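Local coordinates for protein NADH dehydrogenase, putative (PDB 5JWC) that probably oxidises NADH through its bound FAD and passes the electrons to ubiquinone, as a type II NADH dehydrogenase of the malaria parasite, at residues 60-73 with 154-166. Residues are numbered along the deposited sequence; the frame is centred on the assembly and turned at random.
Sequences RNYFTFTPLLPCLC and FVKDIDDALKIRK. With FAD (flavin-adenine dinucleotide), chain C.
The carboxylate of D157, just ahead of helix 158-166, is gripped at both oxygens from segment 60-73, by R60 in the loop ahead of strand 62-64 and by T64 in the strand. OD2 takes a salt bridge from R60 NH1 at 2.8 Å, lying in the guanidinium plane although the two flat groups stand 85° apart. OD1 accepts from T64 OG1 at 2.8 Å on its syn side and, through its anti lone pair, from the backbone N of I158. The R60 chain bends at chi3 (70°), which lets NE donate a 2.9 Å hydrogen bond to Y62 O; T64 OG1 lies over one face of the guanidinium and the ribose hydroxyl O3B of FAD over the other. The Y62 ring offers its edge to D157 OD1, while a water links its OH to D159 N.

Past this polar end the contact becomes apolar. L69 pushes CD1 against K156 O, and its CD2 meets I158 CD1, crossing it at about a right angle. L72 CD2 reaches the same I158 methyl at 3.7 Å. Further along, A161 CB sits 3.8 Å from C73 SG, and the short helix 69-73 runs at 26° to helix 158-166. R165 passes its aliphatic chain by C73 O, and its NH2 hydrogen-bonds the backbone O atoms of P518 and I520.

T66 OG1 shares a 2.6 Å hydrogen bond with FAD O2', and Y62, I158 and L162 line an inhibitor site. Held at both oxygens, D157 has little freedom to rotate; its bonds to R60 and T64 probably stabilise the carboxylate's negative charge and join the start of the inhibitor-lining helix to residues 60-64, beside the FAD contacts of R60, T66 and P67.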
# COMPACT_ATOMS: atom_id res chain seq x y z
N ARG A 60 13.94 -9.35 4.87
CA ARG A 60 13.33 -8.21 4.19
C ARG A 60 13.92 -8.11 2.79
O ARG A 60 15.13 -7.88 2.63
CB ARG A 60 13.60 -6.92 4.98
CG ARG A 60 12.67 -5.76 4.70
CD ARG A 60 13.05 -4.55 5.57
NE ARG A 60 14.32 -3.97 5.15
CZ ARG A 60 14.96 -3.00 5.80
NH1 ARG A 60 14.44 -2.49 6.91
NH2 ARG A 60 16.10 -2.53 5.33
N ASN A 61 13.09 -8.27 1.76
CA ASN A 61 13.66 -8.29 0.41
C ASN A 61 13.69 -6.91 -0.24
O ASN A 61 13.84 -6.78 -1.45
CB ASN A 61 12.93 -9.32 -0.47
CG ASN A 61 11.62 -8.82 -0.97
OD1 ASN A 61 10.90 -8.11 -0.28
ND2 ASN A 61 11.28 -9.20 -2.20
N TYR A 62 13.59 -5.88 0.59
CA TYR A 62 13.77 -4.51 0.12
C TYR A 62 14.65 -3.75 1.11
O TYR A 62 14.74 -4.13 2.26
CB TYR A 62 12.41 -3.81 -0.06
CG TYR A 62 11.55 -3.90 1.18
CD1 TYR A 62 11.58 -2.90 2.16
CD2 TYR A 62 10.72 -5.00 1.40
CE1 TYR A 62 10.82 -2.98 3.28
CE2 TYR A 62 9.93 -5.08 2.55
CZ TYR A 62 9.99 -4.07 3.48
OH TYR A 62 9.24 -4.14 4.63
N PHE A 63 15.29 -2.68 0.64
CA PHE A 63 16.01 -1.73 1.48
C PHE A 63 15.03 -0.63 1.89
O PHE A 63 14.22 -0.20 1.07
CB PHE A 63 17.20 -1.14 0.71
CG PHE A 63 17.68 0.22 1.21
CD1 PHE A 63 18.51 0.33 2.32
CD2 PHE A 63 17.30 1.39 0.54
CE1 PHE A 63 18.97 1.58 2.77
CE2 PHE A 63 17.74 2.64 0.98
CZ PHE A 63 18.58 2.73 2.09
N THR A 64 15.11 -0.17 3.14
CA THR A 64 14.25 0.91 3.61
C THR A 64 15.03 2.20 3.81
O THR A 64 15.99 2.24 4.60
CB THR A 64 13.59 0.55 4.94
OG1 THR A 64 12.78 -0.62 4.76
CG2 THR A 64 12.71 1.73 5.48
N PHE A 65 14.64 3.24 3.09
CA PHE A 65 15.24 4.56 3.25
C PHE A 65 14.68 5.21 4.52
O PHE A 65 13.79 6.07 4.47
CB PHE A 65 14.99 5.42 1.99
CG PHE A 65 15.92 6.61 1.86
CD1 PHE A 65 17.14 6.49 1.21
CD2 PHE A 65 15.57 7.84 2.41
CE1 PHE A 65 18.00 7.59 1.10
CE2 PHE A 65 16.42 8.94 2.30
CZ PHE A 65 17.64 8.81 1.65
N THR A 66 15.22 4.80 5.67
CA THR A 66 14.65 5.17 6.98
C THR A 66 14.45 6.67 7.27
O THR A 66 13.49 7.03 7.94
CB THR A 66 15.51 4.58 8.13
OG1 THR A 66 16.88 4.92 7.92
CG2 THR A 66 15.39 3.06 8.15
N PRO A 67 15.36 7.56 6.79
CA PRO A 67 15.10 8.96 7.16
C PRO A 67 13.75 9.54 6.71
O PRO A 67 13.33 10.56 7.26
CB PRO A 67 16.24 9.72 6.46
CG PRO A 67 17.33 8.72 6.34
CD PRO A 67 16.63 7.40 6.07
N LEU A 68 13.11 8.92 5.73
CA LEU A 68 11.86 9.46 5.18
C LEU A 68 10.61 8.80 5.75
O LEU A 68 9.48 9.14 5.36
CB LEU A 68 11.88 9.35 3.65
CG LEU A 68 12.96 10.24 3.04
CD1 LEU A 68 13.00 10.10 1.54
CD2 LEU A 68 12.69 11.74 3.41
N LEU A 69 10.82 7.88 6.68
CA LEU A 69 9.71 7.16 7.32
C LEU A 69 8.64 8.09 7.99
O LEU A 69 7.44 7.82 7.90
CB LEU A 69 10.28 6.19 8.35
CG LEU A 69 10.75 4.85 7.77
CD1 LEU A 69 11.29 3.95 8.85
CD2 LEU A 69 9.63 4.11 7.02
N PRO A 70 9.07 9.19 8.65
CA PRO A 70 8.04 10.10 9.20
C PRO A 70 7.12 10.65 8.12
O PRO A 70 5.93 10.84 8.40
CB PRO A 70 8.87 11.22 9.83
CG PRO A 70 10.15 10.51 10.27
CD PRO A 70 10.42 9.57 9.11
N CYS A 71 7.65 10.90 6.93
CA CYS A 71 6.82 11.39 5.81
C CYS A 71 5.75 10.40 5.39
O CYS A 71 4.70 10.77 4.88
CB CYS A 71 7.70 11.70 4.61
SG CYS A 71 8.76 13.12 4.87
N LEU A 72 6.03 9.13 5.62
CA LEU A 72 5.10 8.06 5.30
C LEU A 72 3.93 8.02 6.28
O LEU A 72 2.80 7.71 5.88
CB LEU A 72 5.85 6.73 5.29
CG LEU A 72 5.53 5.60 4.34
CD1 LEU A 72 5.36 6.08 2.90
CD2 LEU A 72 6.65 4.55 4.46
N CYS A 73 4.20 8.31 7.56
CA CYS A 73 3.15 8.36 8.58
C CYS A 73 2.01 9.32 8.23
O CYS A 73 0.86 9.07 8.56
CB CYS A 73 3.72 8.76 9.96
SG CYS A 73 4.90 7.59 10.65
N PHE A 154 5.44 1.40 17.15
CA PHE A 154 6.84 1.74 16.91
C PHE A 154 6.99 2.42 15.55
O PHE A 154 6.07 2.40 14.73
CB PHE A 154 7.71 0.48 16.97
CG PHE A 154 7.66 -0.22 18.29
CD1 PHE A 154 7.41 0.48 19.46
CD2 PHE A 154 7.89 -1.59 18.37
CE1 PHE A 154 7.37 -0.16 20.69
CE2 PHE A 154 7.85 -2.24 19.60
CZ PHE A 154 7.58 -1.52 20.76
N VAL A 155 8.16 3.02 15.31
CA VAL A 155 8.45 3.67 14.04
C VAL A 155 9.79 3.23 13.51
O VAL A 155 10.72 4.03 13.45
CB VAL A 155 8.50 5.22 14.16
CG1 VAL A 155 8.28 5.87 12.78
CG2 VAL A 155 7.49 5.71 15.11
N LYS A 156 9.92 1.97 13.11
CA LYS A 156 11.24 1.54 12.71
C LYS A 156 11.32 1.11 11.25
O LYS A 156 12.39 1.13 10.66
CB LYS A 156 11.74 0.41 13.61
CG LYS A 156 13.03 0.79 14.36
CD LYS A 156 13.84 -0.44 14.69
CE LYS A 156 14.35 -1.04 13.40
NZ LYS A 156 15.67 -1.63 13.51
N ASP A 157 10.18 0.75 10.66
CA ASP A 157 10.22 0.27 9.28
C ASP A 157 8.95 0.66 8.52
O ASP A 157 8.04 1.28 9.08
CB ASP A 157 10.41 -1.26 9.25
CG ASP A 157 11.27 -1.74 8.06
OD1 ASP A 157 11.19 -1.15 6.95
OD2 ASP A 157 12.03 -2.71 8.26
N ILE A 158 8.92 0.34 7.23
CA ILE A 158 7.79 0.71 6.39
C ILE A 158 6.45 0.30 7.01
O ILE A 158 5.53 1.11 7.09
CB ILE A 158 7.93 0.07 5.00
CG1 ILE A 158 9.23 0.53 4.33
CG2 ILE A 158 6.73 0.41 4.13
CD1 ILE A 158 9.24 1.99 3.95
N ASP A 159 6.35 -0.96 7.45
CA ASP A 159 5.09 -1.47 7.98
C ASP A 159 4.63 -0.68 9.22
O ASP A 159 3.45 -0.39 9.37
CB ASP A 159 5.21 -2.96 8.33
CG ASP A 159 3.89 -3.56 8.83
OD1 ASP A 159 3.89 -4.20 9.91
OD2 ASP A 159 2.86 -3.41 8.14
N ASP A 160 5.58 -0.33 10.09
CA ASP A 160 5.29 0.47 11.28
C ASP A 160 4.63 1.80 10.90
O ASP A 160 3.63 2.20 11.48
CB ASP A 160 6.56 0.79 12.08
CG ASP A 160 7.24 -0.45 12.64
OD1 ASP A 160 6.59 -1.51 12.75
OD2 ASP A 160 8.43 -0.34 13.00
N ALA A 161 5.23 2.50 9.95
CA ALA A 161 4.74 3.83 9.57
C ALA A 161 3.33 3.75 8.99
O ALA A 161 2.48 4.59 9.26
CB ALA A 161 5.68 4.48 8.59
N LEU A 162 3.08 2.72 8.19
CA LEU A 162 1.77 2.56 7.56
C LEU A 162 0.66 2.20 8.57
O LEU A 162 -0.49 2.59 8.40
CB LEU A 162 1.85 1.52 6.44
CG LEU A 162 2.87 1.95 5.38
CD1 LEU A 162 3.00 0.91 4.34
CD2 LEU A 162 2.46 3.24 4.69
N LYS A 163 1.00 1.44 9.60
CA LYS A 163 0.03 1.09 10.62
C LYS A 163 -0.32 2.31 11.45
O LYS A 163 -1.47 2.49 11.86
CB LYS A 163 0.61 -0.01 11.50
CG LYS A 163 0.59 -1.35 10.81
CD LYS A 163 1.22 -2.44 11.66
CE LYS A 163 0.98 -3.80 10.99
NZ LYS A 163 -0.47 -3.93 10.63
N ILE A 164 0.68 3.15 11.70
CA ILE A 164 0.45 4.40 12.40
C ILE A 164 -0.50 5.27 11.60
O ILE A 164 -1.50 5.77 12.14
CB ILE A 164 1.78 5.13 12.63
CG1 ILE A 164 2.54 4.44 13.77
CG2 ILE A 164 1.52 6.59 12.97
CD1 ILE A 164 3.96 4.94 13.95
N ARG A 165 -0.20 5.45 10.31
CA ARG A 165 -1.07 6.21 9.42
C ARG A 165 -2.49 5.64 9.40
O ARG A 165 -3.46 6.38 9.54
CB ARG A 165 -0.50 6.21 8.01
CG ARG A 165 -1.34 7.00 7.01
CD ARG A 165 -0.75 6.95 5.61
NE ARG A 165 -1.68 7.50 4.63
CZ ARG A 165 -2.63 6.80 4.02
NH1 ARG A 165 -2.77 5.49 4.28
NH2 ARG A 165 -3.45 7.40 3.15
N LYS A 166 -2.60 4.32 9.24
CA LYS A 166 -3.92 3.70 9.17
C LYS A 166 -4.71 3.87 10.49
O LYS A 166 -5.92 4.14 10.46
CB LYS A 166 -3.80 2.21 8.81
CG LYS A 166 -5.15 1.47 8.89
CD LYS A 166 -5.09 0.08 8.28
CE LYS A 166 -6.45 -0.65 8.38
NZ LYS A 166 -7.63 0.25 8.30
PA FAD C . 19.18 -1.44 9.21
O1A FAD C . 18.02 -1.36 10.16
O2A FAD C . 19.22 -0.36 8.19
O5B FAD C . 19.22 -2.88 8.49
C5B FAD C . 19.23 -4.08 9.23
C4B FAD C . 18.85 -5.18 8.26
O4B FAD C . 19.10 -6.44 8.86
C3B FAD C . 17.36 -5.13 7.91
O3B FAD C . 17.21 -5.42 6.54
C2B FAD C . 16.78 -6.29 8.69
O2B FAD C . 15.65 -6.83 8.04
C1B FAD C . 17.96 -7.25 8.65
N9A FAD C . 17.97 -8.29 9.69
C8A FAD C . 17.53 -8.19 10.99
N7A FAD C . 17.75 -9.39 11.59
C5A FAD C . 18.31 -10.23 10.69
C6A FAD C . 18.72 -11.55 10.80
N6A FAD C . 18.66 -12.19 11.96
N1A FAD C . 19.28 -12.16 9.70
C2A FAD C . 19.42 -11.46 8.51
N3A FAD C . 19.01 -10.15 8.42
C4A FAD C . 18.45 -9.55 9.50
N1 FAD C . 20.19 7.91 10.35
C2 FAD C . 20.77 9.03 9.81
O2 FAD C . 21.99 9.05 9.64
N3 FAD C . 20.01 10.12 9.44
C4 FAD C . 18.65 10.12 9.59
O4 FAD C . 17.99 11.11 9.24
C4X FAD C . 18.04 8.99 10.12
N5 FAD C . 16.68 8.94 10.30
C5X FAD C . 16.10 7.79 10.83
C6 FAD C . 14.72 7.73 10.99
C7 FAD C . 14.11 6.60 11.52
C7M FAD C . 12.61 6.59 11.68
C8 FAD C . 14.89 5.51 11.89
C8M FAD C . 14.25 4.28 12.48
C9 FAD C . 16.27 5.57 11.74
C9A FAD C . 16.88 6.71 11.20
N10 FAD C . 18.25 6.77 11.03
C10 FAD C . 18.82 7.89 10.50
C1' FAD C . 19.14 5.64 11.47
C2' FAD C . 19.40 4.57 10.44
O2' FAD C . 18.17 4.06 10.00
C3' FAD C . 20.15 3.45 11.13
O3' FAD C . 21.31 3.94 11.77
C4' FAD C . 20.51 2.45 10.05
O4' FAD C . 19.32 1.79 9.71
C5' FAD C . 21.56 1.44 10.50
O5' FAD C . 21.86 0.62 9.39
P FAD C . 22.01 -0.97 9.59
O1P FAD C . 22.43 -1.59 8.28
O2P FAD C . 22.97 -1.17 10.73
O3P FAD C . 20.54 -1.46 10.08
O HOH W 1 8.29 -2.92 7.00